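Local coordinates for RedY-like protein (Hahella chejuensis, PDB 2JDJ), which probably takes part in making the red pigment prodigiosin, as a small two-subunit protein of the dimeric alpha-beta barrel clan, at residues E2-K7 with E57-T62; P35-F40 with A65-D70; D17-W22 with Q81-M86; F11-A16 with A45-N50; V26-C31 with F40-A45. One frame throughout, in Å; residues are numbered along the deposited sequence.

Interaction 1. Residues E2-K7 with E57-T62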
# COMPACT_ATOMS: atom_id res chain seq x y z
N GLU A 2 -2.26 -11.24 -1.63
CA GLU A 2 -2.66 -10.39 -0.52
C GLU A 2 -1.62 -9.31 -0.25
O GLU A 2 -0.48 -9.43 -0.68
CB GLU A 2 -2.91 -11.23 0.73
CG GLU A 2 -3.97 -12.30 0.48
CD GLU A 2 -4.55 -12.87 1.73
OE1 GLU A 2 -4.94 -12.06 2.62
OE2 GLU A 2 -4.63 -14.12 1.83
N THR A 3 -2.06 -8.26 0.44
CA THR A 3 -1.25 -7.10 0.72
C THR A 3 -1.40 -6.78 2.18
O THR A 3 -2.51 -6.81 2.71
CB THR A 3 -1.66 -5.90 -0.13
OG1 THR A 3 -1.33 -6.16 -1.50
CG2 THR A 3 -0.94 -4.62 0.32
N ILE A 4 -0.27 -6.53 2.83
CA ILE A 4 -0.24 -6.08 4.20
C ILE A 4 0.44 -4.72 4.20
O ILE A 4 1.49 -4.56 3.57
CB ILE A 4 0.55 -7.06 5.10
CG1 ILE A 4 -0.10 -8.45 5.09
CG2 ILE A 4 0.66 -6.50 6.53
CD1 ILE A 4 0.77 -9.53 5.70
N ILE A 5 -0.16 -3.76 4.90
CA ILE A 5 0.34 -2.40 4.96
C ILE A 5 0.47 -2.04 6.43
O ILE A 5 -0.45 -2.30 7.21
CB ILE A 5 -0.64 -1.42 4.26
CG1 ILE A 5 -0.66 -1.69 2.75
CG2 ILE A 5 -0.27 0.06 4.53
CD1 ILE A 5 -1.88 -1.10 2.02
N HIS A 6 1.63 -1.49 6.82
CA HIS A 6 1.84 -1.01 8.20
C HIS A 6 2.14 0.49 8.25
O HIS A 6 2.89 1.00 7.43
CB HIS A 6 3.04 -1.71 8.86
CG HIS A 6 2.88 -3.19 9.00
ND1 HIS A 6 3.79 -4.08 8.48
CD2 HIS A 6 1.93 -3.94 9.61
CE1 HIS A 6 3.40 -5.32 8.75
NE2 HIS A 6 2.28 -5.26 9.45
N LYS A 7 1.56 1.18 9.23
CA LYS A 7 2.00 2.51 9.59
C LYS A 7 3.11 2.25 10.58
O LYS A 7 2.95 1.40 11.48
CB LYS A 7 0.88 3.31 10.26
CG LYS A 7 -0.29 3.63 9.34
CD LYS A 7 -1.35 4.36 10.10
CE LYS A 7 -2.40 4.98 9.16
NZ LYS A 7 -3.53 5.49 10.02
N GLU A 57 4.80 0.92 5.09
CA GLU A 57 5.34 -0.15 4.26
C GLU A 57 4.20 -0.93 3.61
O GLU A 57 3.13 -1.09 4.21
CB GLU A 57 6.29 -1.05 5.05
CG GLU A 57 5.65 -2.06 5.99
CD GLU A 57 6.66 -2.78 6.91
OE1 GLU A 57 7.90 -2.64 6.73
OE2 GLU A 57 6.21 -3.48 7.83
N VAL A 58 4.44 -1.37 2.37
CA VAL A 58 3.49 -2.12 1.57
C VAL A 58 4.12 -3.48 1.25
O VAL A 58 5.17 -3.57 0.60
CB VAL A 58 3.12 -1.36 0.26
CG1 VAL A 58 2.02 -2.11 -0.52
CG2 VAL A 58 2.67 0.08 0.58
N ILE A 59 3.49 -4.55 1.74
CA ILE A 59 4.01 -5.90 1.51
C ILE A 59 3.00 -6.67 0.68
O ILE A 59 1.87 -6.91 1.14
CB ILE A 59 4.22 -6.69 2.82
CG1 ILE A 59 4.83 -5.82 3.93
CG2 ILE A 59 5.06 -7.94 2.54
CD1 ILE A 59 4.70 -6.43 5.31
N LYS A 60 3.39 -7.03 -0.53
CA LYS A 60 2.57 -7.88 -1.39
C LYS A 60 3.05 -9.32 -1.22
O LYS A 60 4.25 -9.61 -1.39
CB LYS A 60 2.64 -7.42 -2.85
CG LYS A 60 1.74 -8.21 -3.79
CD LYS A 60 1.72 -7.66 -5.23
CE LYS A 60 0.46 -6.84 -5.50
NZ LYS A 60 0.30 -6.50 -6.94
N ILE A 61 2.12 -10.22 -0.87
CA ILE A 61 2.44 -11.63 -0.58
C ILE A 61 1.57 -12.60 -1.37
O ILE A 61 0.45 -12.27 -1.78
CB ILE A 61 2.31 -11.98 0.92
CG1 ILE A 61 0.92 -11.59 1.45
CG2 ILE A 61 3.45 -11.34 1.77
CD1 ILE A 61 0.67 -11.95 2.92
N THR A 62 2.10 -13.80 -1.56
CA THR A 62 1.42 -14.86 -2.30
C THR A 62 0.12 -15.21 -1.59
O THR A 62 -0.96 -15.16 -2.19
CB THR A 62 2.31 -16.11 -2.42
OG1 THR A 62 2.84 -16.44 -1.12
CG2 THR A 62 3.47 -15.83 -3.38
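His6 and Glu57 pair through their side chains as well as their backbones. ND1 of His6 donates a short hydrogen bond of 2.6 Å to OE2 of Glu57. This His-carboxylate pair sits on an antiparallel sheet, between strands 2-10 and 55-61. The strand order is that of a ferredoxin-like fold, in keeping with the dimeric alpha-beta barrel clan. The two side chains run side by side, with the ring and carboxylate planes 57° apart. OE2 receives the ring N-H on its anti lone pair and lies slightly out of the ring plane. Glu57 reaches it with CG set between the backbone N and the carbonyl carbon (chi1 77°) and an extended chain beyond. The same OE2 is hydrogen-bonded to a glycerol, probably from the crystallisation liquor. NE2 of His6 makes a weak hydrogen bond to Glu92 on strand 87-97, so the ring's rotation is probably set mainly by ND1, with weaker help from NE2.

Six backbone bonds join the strands at Glu2-Ile61, Ile4-Ile59 and His6-Glu57. The pairs between them are non-hydrogen-bonded. There CA of Ile5 comes within 3.2 Å of O of Glu57. Thr3, Ile5 and Val58 share one face and pack on the second subunit. Ile4, Ile59 and Ile61 share the face of His6, where Phe67 packs on Ile4 and Ile61. CD1 of Ile4 touches CD1 of Ile61 at 3.7 Å.

Interaction 2. Residues P35-F40 with A65-D70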
# COMPACT_ATOMS: atom_id res chain seq x y z
N PRO A 35 10.35 -16.37 0.89
CA PRO A 35 9.69 -16.84 -0.33
C PRO A 35 8.28 -16.28 -0.56
O PRO A 35 7.89 -16.14 -1.71
CB PRO A 35 9.64 -18.37 -0.14
CG PRO A 35 10.65 -18.67 0.90
CD PRO A 35 10.77 -17.47 1.77
N SER A 36 7.53 -15.96 0.50
CA SER A 36 6.17 -15.41 0.35
C SER A 36 6.09 -13.96 -0.12
O SER A 36 5.04 -13.51 -0.56
CB SER A 36 5.40 -15.52 1.66
OG SER A 36 5.97 -14.68 2.63
N VAL A 37 7.21 -13.23 -0.02
CA VAL A 37 7.21 -11.81 -0.39
C VAL A 37 7.39 -11.64 -1.90
O VAL A 37 8.44 -11.98 -2.46
CB VAL A 37 8.28 -11.01 0.38
CG1 VAL A 37 8.19 -9.52 0.03
CG2 VAL A 37 8.11 -11.21 1.88
N VAL A 38 6.36 -11.11 -2.54
CA VAL A 38 6.36 -10.83 -3.97
C VAL A 38 6.84 -9.41 -4.28
O VAL A 38 7.55 -9.16 -5.27
CB VAL A 38 4.94 -11.05 -4.56
CG1 VAL A 38 4.90 -10.71 -6.05
CG2 VAL A 38 4.47 -12.50 -4.31
N ARG A 39 6.43 -8.46 -3.44
CA ARG A 39 6.85 -7.06 -3.56
C ARG A 39 6.91 -6.49 -2.16
O ARG A 39 6.09 -6.84 -1.29
CB ARG A 39 5.87 -6.22 -4.36
CG ARG A 39 5.63 -6.64 -5.77
CD ARG A 39 4.78 -5.63 -6.49
NE ARG A 39 5.53 -4.42 -6.82
CZ ARG A 39 6.32 -4.31 -7.90
NH1 ARG A 39 6.95 -3.17 -8.13
NH2 ARG A 39 6.45 -5.33 -8.75
N PHE A 40 7.88 -5.61 -1.93
CA PHE A 40 8.00 -4.91 -0.66
C PHE A 40 8.60 -3.55 -0.91
O PHE A 40 9.57 -3.43 -1.65
CB PHE A 40 8.87 -5.70 0.30
CG PHE A 40 9.11 -5.00 1.60
CD1 PHE A 40 8.07 -4.80 2.50
CD2 PHE A 40 10.38 -4.52 1.91
CE1 PHE A 40 8.29 -4.17 3.70
CE2 PHE A 40 10.62 -3.87 3.11
CZ PHE A 40 9.57 -3.70 4.01
N ALA A 65 -0.89 -17.34 4.54
CA ALA A 65 -0.36 -18.59 5.08
C ALA A 65 1.17 -18.68 4.87
O ALA A 65 1.93 -18.98 5.80
CB ALA A 65 -1.08 -19.79 4.45
N ALA A 66 1.60 -18.41 3.64
CA ALA A 66 3.03 -18.44 3.29
C ALA A 66 3.82 -17.38 4.08
O ALA A 66 4.88 -17.66 4.61
CB ALA A 66 3.21 -18.25 1.79
N PHE A 67 3.26 -16.17 4.17
CA PHE A 67 3.91 -15.09 4.95
C PHE A 67 4.08 -15.43 6.42
O PHE A 67 5.13 -15.20 7.00
CB PHE A 67 3.17 -13.76 4.79
CG PHE A 67 3.88 -12.59 5.43
CD1 PHE A 67 5.12 -12.17 4.97
CD2 PHE A 67 3.30 -11.90 6.50
CE1 PHE A 67 5.80 -11.09 5.56
CE2 PHE A 67 3.96 -10.82 7.10
CZ PHE A 67 5.21 -10.41 6.63
N ASP A 68 3.04 -16.01 7.02
CA ASP A 68 3.08 -16.42 8.42
C ASP A 68 4.21 -17.39 8.73
O ASP A 68 4.86 -17.28 9.77
CB ASP A 68 1.72 -17.00 8.83
CG ASP A 68 0.68 -15.93 9.08
OD1 ASP A 68 0.91 -14.74 8.73
OD2 ASP A 68 -0.39 -16.27 9.62
N ALA A 69 4.43 -18.35 7.82
CA ALA A 69 5.56 -19.27 7.92
C ALA A 69 6.90 -18.52 7.85
O ALA A 69 7.80 -18.76 8.67
CB ALA A 69 5.48 -20.34 6.82
N ASP A 70 7.01 -17.60 6.89
CA ASP A 70 8.22 -16.79 6.73
C ASP A 70 8.53 -15.99 7.98
O ASP A 70 9.69 -15.74 8.26
CB ASP A 70 8.11 -15.84 5.54
CG ASP A 70 8.29 -16.54 4.20
OD1 ASP A 70 8.70 -17.72 4.20
OD2 ASP A 70 8.02 -15.91 3.16
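Pro35 begins the contact with CD, which comes 3.2 Å from OD1 of Asp70 as the two side chains cross at a slant. Ser36 follows and carries most of the contact. Its backbone N donates to OD2 of Asp70 at 2.7 Å, with an N-H...O angle of 157°, on the syn lone pair. Its OG also donates to OD2. The modelled separation there is very short, so its exact length is doubtful. OG can turn back to the same oxygen as the backbone N because it stands between that N and the carbonyl carbon (chi1 67°). CB of Ser36 rests on CB of Ala66 at 3.5 Å. OG also lies in the ring plane of Phe67, at the edge, 3.5 Å from CD1. Val37 comes next. Its CG2 approaches the same ring at the edge, 4.3 Å from CE1 of Phe67. Val37 also packs on Tyr102 of the second subunit. Beyond it, Val38 and Arg39 both face Lys60 in a classic beta bulge, where the chain turns into the sheet.

The contact thus ties the entry to strand 37-44 to helix 64-71. Its polar centre is Ser36 with Asp70; Ala66, Phe67 and Val37 add apolar touches. The backbone N bond, with the hydroxyl beside it, would probably favour a negatively charged Asp70 and hold its buried carboxylate in one orientation.

Interaction 3. Residues D17-W22 with Q81-M86; sequences DAFEFW and QAFSRM
The indole of Trp22 lies against helix 74-86. CE of Met86 stands 3.8 Å above its plane, offset toward the rim, and the backbone N of Phe83 hangs over the same face. CB of Ala82 sits obliquely by the five-membered ring, 3.4 Å from NE1 of Trp22. The Phe83 ring is met near its plane, at the edge, by CZ3 of Trp22. The Phe19 ring takes CE1 of Phe83 at its own edge, 4.1 Å from CE1 of Phe19. These two phenylalanines lie side by side, pointing the same way; beyond them Phe19 touches Leu10 and Phe83 touches Ile8 on strand 2-10.

Met86 reaches across between the helices. It is a selenomethionine, and its SE meets the backbone of the opposite helix, 3.5 Å from CA of Phe19. A bend at the last torsion (chi3 -62°) brings CE in among Phe19 and Trp22, 3.9 Å from CD1 of Phe19. The helical segments run nearly antiparallel, at 159°, with axes 10.7 Å apart. They are the pair of helices packed on one face of the sheet in this ferredoxin-like fold.

No hydrogen bond crosses the contact. Cohesion therefore comes from the fit of aromatic rings, methyl groups and the long side chain of Met86, present as selenomethionine. Such packing depends on shape more than on direction.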
# COMPACT_ATOMS: atom_id res chain seq x y z
N ASP A 17 17.85 8.53 9.60
CA ASP A 17 18.86 8.12 8.65
C ASP A 17 19.36 6.68 8.86
O ASP A 17 19.54 5.95 7.89
CB ASP A 17 19.99 9.12 8.62
CG ASP A 17 20.91 8.95 9.75
OD1 ASP A 17 20.39 8.68 10.86
OD2 ASP A 17 22.14 9.02 9.52
N ALA A 18 19.52 6.27 10.12
CA ALA A 18 19.78 4.86 10.45
C ALA A 18 18.66 3.93 9.99
O ALA A 18 18.92 2.86 9.42
CB ALA A 18 20.04 4.71 11.94
N PHE A 19 17.41 4.34 10.26
CA PHE A 19 16.24 3.58 9.82
C PHE A 19 16.24 3.38 8.31
O PHE A 19 16.17 2.25 7.81
CB PHE A 19 14.92 4.27 10.25
CG PHE A 19 13.69 3.56 9.77
CD1 PHE A 19 13.26 2.39 10.39
CD2 PHE A 19 12.99 4.04 8.67
CE1 PHE A 19 12.16 1.72 9.94
CE2 PHE A 19 11.86 3.35 8.19
CZ PHE A 19 11.45 2.19 8.83
N GLU A 20 16.34 4.48 7.57
CA GLU A 20 16.31 4.41 6.09
C GLU A 20 17.47 3.64 5.49
O GLU A 20 17.31 3.00 4.47
CB GLU A 20 16.21 5.81 5.47
CG GLU A 20 14.91 6.50 5.89
CD GLU A 20 14.59 7.76 5.12
OE1 GLU A 20 15.10 7.94 4.00
OE2 GLU A 20 13.78 8.57 5.65
N PHE A 21 18.65 3.70 6.11
CA PHE A 21 19.77 2.93 5.59
C PHE A 21 19.50 1.43 5.80
O PHE A 21 19.79 0.60 4.92
CB PHE A 21 21.12 3.35 6.22
CG PHE A 21 22.28 2.58 5.65
CD1 PHE A 21 22.96 3.04 4.51
CD2 PHE A 21 22.65 1.34 6.20
CE1 PHE A 21 24.01 2.31 3.95
CE2 PHE A 21 23.69 0.60 5.63
CZ PHE A 21 24.36 1.09 4.52
N TRP A 22 18.97 1.09 6.98
CA TRP A 22 18.59 -0.28 7.34
C TRP A 22 17.53 -0.79 6.38
O TRP A 22 17.66 -1.90 5.84
CB TRP A 22 18.13 -0.37 8.79
CG TRP A 22 17.58 -1.72 9.14
CD1 TRP A 22 18.28 -2.83 9.53
CD2 TRP A 22 16.19 -2.11 9.11
NE1 TRP A 22 17.42 -3.90 9.74
CE2 TRP A 22 16.13 -3.48 9.49
CE3 TRP A 22 15.00 -1.45 8.79
CZ2 TRP A 22 14.92 -4.19 9.56
CZ3 TRP A 22 13.80 -2.15 8.86
CH2 TRP A 22 13.76 -3.51 9.24
N GLN A 81 14.23 -7.81 15.20
CA GLN A 81 15.10 -7.38 16.30
C GLN A 81 15.65 -5.97 16.06
O GLN A 81 15.62 -5.10 16.95
CB GLN A 81 16.25 -8.41 16.51
CG GLN A 81 17.09 -8.21 17.80
CD GLN A 81 17.59 -9.55 18.42
OE1 GLN A 81 17.51 -9.75 19.64
NE2 GLN A 81 18.08 -10.46 17.58
N ALA A 82 16.14 -5.75 14.84
CA ALA A 82 16.71 -4.47 14.43
C ALA A 82 15.61 -3.40 14.35
O ALA A 82 15.76 -2.31 14.89
CB ALA A 82 17.40 -4.61 13.08
N PHE A 83 14.52 -3.75 13.67
CA PHE A 83 13.37 -2.85 13.51
C PHE A 83 12.89 -2.30 14.85
O PHE A 83 12.69 -1.09 15.02
CB PHE A 83 12.24 -3.59 12.79
CG PHE A 83 10.98 -2.78 12.66
CD1 PHE A 83 10.79 -1.94 11.56
CD2 PHE A 83 9.97 -2.87 13.62
CE1 PHE A 83 9.62 -1.20 11.43
CE2 PHE A 83 8.81 -2.13 13.49
CZ PHE A 83 8.64 -1.30 12.40
N SER A 84 12.76 -3.21 15.82
CA SER A 84 12.23 -2.90 17.14
C SER A 84 13.08 -1.98 18.02
O SER A 84 12.60 -1.47 19.04
CB SER A 84 11.92 -4.20 17.86
OG SER A 84 10.71 -4.74 17.35
N ARG A 85 14.35 -1.77 17.64
CA ARG A 85 15.22 -0.82 18.35
C ARG A 85 14.90 0.62 17.93
O ARG A 85 15.24 1.56 18.65
CB ARG A 85 16.70 -1.09 18.06
CG ARG A 85 17.23 -2.45 18.52
CD ARG A 85 17.14 -2.65 20.01
NE ARG A 85 18.06 -1.79 20.75
CZ ARG A 85 19.36 -2.04 20.92
NH1 ARG A 85 19.92 -3.13 20.40
NH2 ARG A 85 20.10 -1.19 21.62
N MSE A 86 14.24 0.78 16.79
CA MSE A 86 14.03 2.11 16.19
C MSE A 86 12.57 2.52 16.02
O MSE A 86 12.27 3.70 15.98
CB MSE A 86 14.66 2.18 14.81
CG MSE A 86 16.18 2.13 14.76
SE MSE A 86 16.72 1.99 12.89
CE MSE A 86 15.94 0.31 12.37

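Interaction 4. Residues F11-A16 with A45-N50. With SO4 (sulfate ion), chain C; IPA (isopropyl alcohol), chain E.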
# COMPACT_ATOMS: atom_id res chain seq x y z
N PHE A 11 10.61 5.79 17.17
CA PHE A 11 10.68 6.26 18.55
C PHE A 11 11.35 7.64 18.58
O PHE A 11 11.07 8.48 19.43
CB PHE A 11 11.46 5.26 19.42
CG PHE A 11 10.83 3.89 19.49
CD1 PHE A 11 9.51 3.74 19.86
CD2 PHE A 11 11.58 2.76 19.20
CE1 PHE A 11 8.94 2.49 19.93
CE2 PHE A 11 11.01 1.50 19.27
CZ PHE A 11 9.70 1.37 19.63
N ASP A 12 12.24 7.87 17.63
CA ASP A 12 12.97 9.12 17.64
C ASP A 12 13.33 9.50 16.22
O ASP A 12 14.10 8.78 15.58
CB ASP A 12 14.24 8.88 18.45
CG ASP A 12 15.22 9.99 18.33
OD1 ASP A 12 14.80 11.17 18.20
OD2 ASP A 12 16.42 9.65 18.36
N VAL A 13 12.78 10.61 15.72
CA VAL A 13 12.98 10.98 14.31
C VAL A 13 14.43 11.35 14.02
O VAL A 13 14.84 11.31 12.88
CB VAL A 13 12.05 12.14 13.77
CG1 VAL A 13 10.63 11.68 13.69
CG2 VAL A 13 12.17 13.42 14.60
N ALA A 14 15.20 11.69 15.05
CA ALA A 14 16.66 11.86 14.86
C ALA A 14 17.29 10.62 14.22
O ALA A 14 18.26 10.73 13.46
CB ALA A 14 17.37 12.23 16.16
N GLN A 15 16.71 9.45 14.46
CA GLN A 15 17.23 8.19 13.89
C GLN A 15 16.80 7.86 12.48
O GLN A 15 17.07 6.75 12.00
CB GLN A 15 16.82 7.01 14.76
CG GLN A 15 17.89 6.62 15.74
CD GLN A 15 17.51 5.42 16.57
OE1 GLN A 15 16.34 5.23 16.94
NE2 GLN A 15 18.51 4.60 16.87
N ALA A 16 16.14 8.79 11.80
CA ALA A 16 15.59 8.50 10.47
C ALA A 16 16.67 7.96 9.55
O ALA A 16 16.42 7.02 8.79
CB ALA A 16 14.95 9.74 9.86
N ALA A 45 6.39 9.12 5.02
CA ALA A 45 5.14 9.89 5.12
C ALA A 45 5.30 11.24 5.84
O ALA A 45 4.66 12.23 5.48
CB ALA A 45 4.09 9.05 5.82
N SER A 46 6.15 11.28 6.87
CA SER A 46 6.24 12.42 7.76
C SER A 46 7.44 12.24 8.65
O SER A 46 7.72 11.11 9.09
CB SER A 46 5.02 12.49 8.69
OG SER A 46 5.12 13.62 9.55
N LEU A 47 8.12 13.35 8.94
CA LEU A 47 9.20 13.34 9.92
C LEU A 47 8.97 14.39 11.02
O LEU A 47 9.92 14.84 11.62
CB LEU A 47 10.58 13.46 9.26
CG LEU A 47 11.13 12.20 8.56
CD1 LEU A 47 12.45 12.47 7.86
CD2 LEU A 47 11.26 10.99 9.52
N GLN A 48 7.72 14.79 11.24
CA GLN A 48 7.33 15.57 12.42
C GLN A 48 7.59 14.70 13.66
O GLN A 48 7.18 13.55 13.69
CB GLN A 48 5.83 15.92 12.36
CG GLN A 48 5.45 16.99 11.33
CD GLN A 48 3.94 17.32 11.34
OE1 GLN A 48 3.41 17.78 12.36
NE2 GLN A 48 3.25 17.07 10.21
N ALA A 49 8.24 15.23 14.69
CA ALA A 49 8.56 14.40 15.86
C ALA A 49 7.34 13.69 16.42
O ALA A 49 7.37 12.49 16.68
CB ALA A 49 9.26 15.23 16.96
N ASN A 50 6.23 14.41 16.57
CA ASN A 50 5.06 13.86 17.23
C ASN A 50 4.00 13.28 16.28
O ASN A 50 2.85 13.07 16.68
CB ASN A 50 4.44 14.90 18.19
CG ASN A 50 5.47 15.53 19.12
OD1 ASN A 50 5.57 16.77 19.22
ND2 ASN A 50 6.26 14.69 19.80
S SO4 C . 8.40 19.13 13.99
O1 SO4 C . 9.12 17.92 14.39
O2 SO4 C . 8.91 20.23 14.81
O3 SO4 C . 8.56 19.38 12.55
O4 SO4 C . 6.96 19.00 14.27
C1 IPA E . 15.41 14.48 9.31
C2 IPA E . 15.18 14.01 10.75
C3 IPA E . 15.20 15.19 11.71
O2 IPA E . 16.21 13.11 11.08
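Val13 packs its whole side chain against the 45-50 loop. CB begins 4.1 Å from the carbonyl O of Leu47. From there the two branches part. CG1, set anti to the carbonyl carbon (chi1 -69°), faces two backbone oxygens of the loop, 3.8 Å from O of Leu47 and 3.9 Å from O of Gln48. CG2 turns to Ala49 and comes 3.9 Å from its CA. An alanine here would remove both branches, and the loop would probably lose most of its hold on this turn, with a gap opened beside Ala49. Next to Val13, CB of Ala16 touches CD2 of Leu47 at 3.9 Å.

No hydrogen bond joins the two segments. Their polar backbone atoms instead pick up small molecules, probably from the crystallisation liquor. An isopropyl alcohol donates from O2 to O of Val13 at 2.9 Å. N of Ala49 donates almost straight to O1 of a sulfate at 2.8 Å. Tyr55 of strand 55-61 touches both Ala16 and Leu47.

The arrangement is a surface loop-to-loop contact. A 3-10 turn, with Gln15 at the N-cap of helix 16-30, rests on the hairpin connection between strands 37-44 and 55-61.

Interaction 5. Residues V26-C31 with F40-A45. With IPA (isopropyl alcohol), chain F.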
# COMPACT_ATOMS: atom_id res chain seq x y z
N VAL A 26 19.32 -3.52 4.25
CA VAL A 26 19.17 -4.71 5.07
C VAL A 26 17.77 -5.29 4.87
O VAL A 26 17.62 -6.48 4.52
CB VAL A 26 19.47 -4.45 6.55
CG1 VAL A 26 19.46 -5.75 7.33
CG2 VAL A 26 20.84 -3.77 6.72
N ASP A 27 16.75 -4.47 5.08
CA ASP A 27 15.37 -4.95 4.99
C ASP A 27 15.06 -5.40 3.56
O ASP A 27 14.67 -6.55 3.35
CB ASP A 27 14.41 -3.87 5.50
CG ASP A 27 13.05 -4.42 5.91
OD1 ASP A 27 12.84 -5.66 6.04
OD2 ASP A 27 12.16 -3.58 6.13
N TYR A 28 15.27 -4.52 2.58
CA TYR A 28 15.04 -4.88 1.17
C TYR A 28 15.94 -6.04 0.77
O TYR A 28 15.52 -6.91 0.03
CB TYR A 28 15.35 -3.73 0.20
CG TYR A 28 14.41 -2.54 0.19
CD1 TYR A 28 13.15 -2.58 0.81
CD2 TYR A 28 14.78 -1.37 -0.47
CE1 TYR A 28 12.29 -1.47 0.78
CE2 TYR A 28 13.94 -0.27 -0.51
CZ TYR A 28 12.69 -0.32 0.12
OH TYR A 28 11.87 0.77 0.08
N ALA A 29 17.18 -6.02 1.25
CA ALA A 29 18.18 -7.00 0.83
C ALA A 29 17.86 -8.41 1.32
O ALA A 29 18.40 -9.38 0.80
CB ALA A 29 19.58 -6.56 1.30
N THR A 30 16.98 -8.52 2.32
CA THR A 30 16.65 -9.81 2.94
C THR A 30 15.41 -10.45 2.30
O THR A 30 15.13 -11.63 2.51
CB THR A 30 16.44 -9.66 4.46
OG1 THR A 30 17.57 -9.01 5.04
CG2 THR A 30 16.25 -11.00 5.15
N CYS A 31 14.67 -9.66 1.53
CA CYS A 31 13.44 -10.12 0.89
C CYS A 31 13.57 -11.33 -0.06
O CYS A 31 12.62 -12.11 -0.18
CB CYS A 31 12.73 -8.95 0.20
SG CYS A 31 11.85 -7.86 1.39
N PHE A 40 7.88 -5.61 -1.93
CA PHE A 40 8.00 -4.91 -0.66
C PHE A 40 8.60 -3.55 -0.91
O PHE A 40 9.57 -3.43 -1.65
CB PHE A 40 8.87 -5.70 0.30
CG PHE A 40 9.11 -5.00 1.60
CD1 PHE A 40 8.07 -4.80 2.50
CD2 PHE A 40 10.38 -4.52 1.91
CE1 PHE A 40 8.29 -4.17 3.70
CE2 PHE A 40 10.62 -3.87 3.11
CZ PHE A 40 9.57 -3.70 4.01
N ASP A 41 8.01 -2.53 -0.31
CA ASP A 41 8.54 -1.17 -0.39
C ASP A 41 8.10 -0.32 0.79
O ASP A 41 7.04 -0.54 1.36
CB ASP A 41 8.24 -0.50 -1.73
CG ASP A 41 6.87 -0.84 -2.29
OD1 ASP A 41 6.79 -1.67 -3.24
OD2 ASP A 41 5.87 -0.26 -1.81
N VAL A 42 8.95 0.65 1.15
CA VAL A 42 8.72 1.52 2.30
C VAL A 42 8.67 2.96 1.81
O VAL A 42 9.35 3.30 0.83
CB VAL A 42 9.82 1.31 3.38
CG1 VAL A 42 9.61 2.25 4.55
CG2 VAL A 42 9.79 -0.15 3.88
N HIS A 43 7.87 3.80 2.49
CA HIS A 43 7.59 5.15 2.03
C HIS A 43 7.57 6.12 3.18
O HIS A 43 6.95 5.83 4.20
CB HIS A 43 6.24 5.19 1.31
CG HIS A 43 6.08 4.06 0.35
ND1 HIS A 43 6.49 4.15 -0.96
CD2 HIS A 43 5.66 2.79 0.54
CE1 HIS A 43 6.29 2.99 -1.55
NE2 HIS A 43 5.78 2.15 -0.67
N ARG A 44 8.26 7.25 2.99
CA ARG A 44 8.42 8.27 4.03
C ARG A 44 7.23 9.19 3.99
O ARG A 44 7.10 9.98 3.07
CB ARG A 44 9.68 9.11 3.77
CG ARG A 44 10.04 10.11 4.89
CD ARG A 44 11.23 11.01 4.46
NE ARG A 44 12.30 10.23 3.82
CZ ARG A 44 12.53 10.19 2.50
NH1 ARG A 44 13.51 9.44 2.04
NH2 ARG A 44 11.77 10.87 1.65
N ALA A 45 6.39 9.12 5.02
CA ALA A 45 5.14 9.89 5.12
C ALA A 45 5.30 11.24 5.84
O ALA A 45 4.66 12.23 5.48
CB ALA A 45 4.09 9.05 5.82
C1 IPA F . 10.15 -8.04 4.39
C2 IPA F . 9.69 -7.71 5.80
C3 IPA F . 8.21 -7.36 5.78
O2 IPA F . 10.42 -6.61 6.27
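Tyr28 and Phe40 set their rings almost at right angles, with planes 81° apart and centroids 5.8 Å apart. They join helix 16-30 to strand 37-44, a helix-on-sheet contact of the ferredoxin-like fold. CE2 of Phe40 lies in the plane of the Tyr28 ring, at its edge, but the pair is oblique and forms neither a stack nor a T-shape. Tyr28 slants toward the strand with CG anti to its carbonyl carbon (chi1 -71°), which brings OH to the backbone. There N of Val42 donates to OH of Tyr28 at 3.1 Å. The hydroxyl is also hydrogen-bonded to O of Leu98 in the second subunit, so it bridges strand and dimer partner. With a phenylalanine in its place, N of Val42 and that carbonyl would probably both be left without this mate.

Other groups surround the Phe40 ring. OD2 of Asp27 sits at its edge, 3.3 Å from CZ, with the carboxylate plane turned 65° to the ring. SG of Cys31 makes an oblique sulfur-aromatic contact, 4.5 Å from the centroid. An isopropyl alcohol, probably from the crystallisation liquor, places C1 over the centre of one face. Its O2 donates to OD1 of Asp27 at 2.6 Å.

How the interactions relate
Interactions 1, 2 and 5 are buried, interaction 3 is partly buried, and interaction 4 lies on the surface. Interactions 1 and 5 reach neighbouring strands of one sheet: Asp41 and Val58 are backbone partners, and Phe40 packs on Glu57 and Ile59. Interactions 2 and 5 share Phe40 and strand 37-44. Interactions 3 and 5 both use helix 16-30, and Glu20 of one forms a salt bridge with Arg44 of the other. Interaction 4 meets interaction 3 where Phe11 pairs with Met86. Backbone bonds dominate in the sheet, and hydrogen bonds from Ser36 to Asp70 tie the helix in interaction 2. Within interactions 3 and 4 the segments meet by apolar packing, with no hydrogen bond across. Interactions 1, 2 and 5 also touch the second subunit.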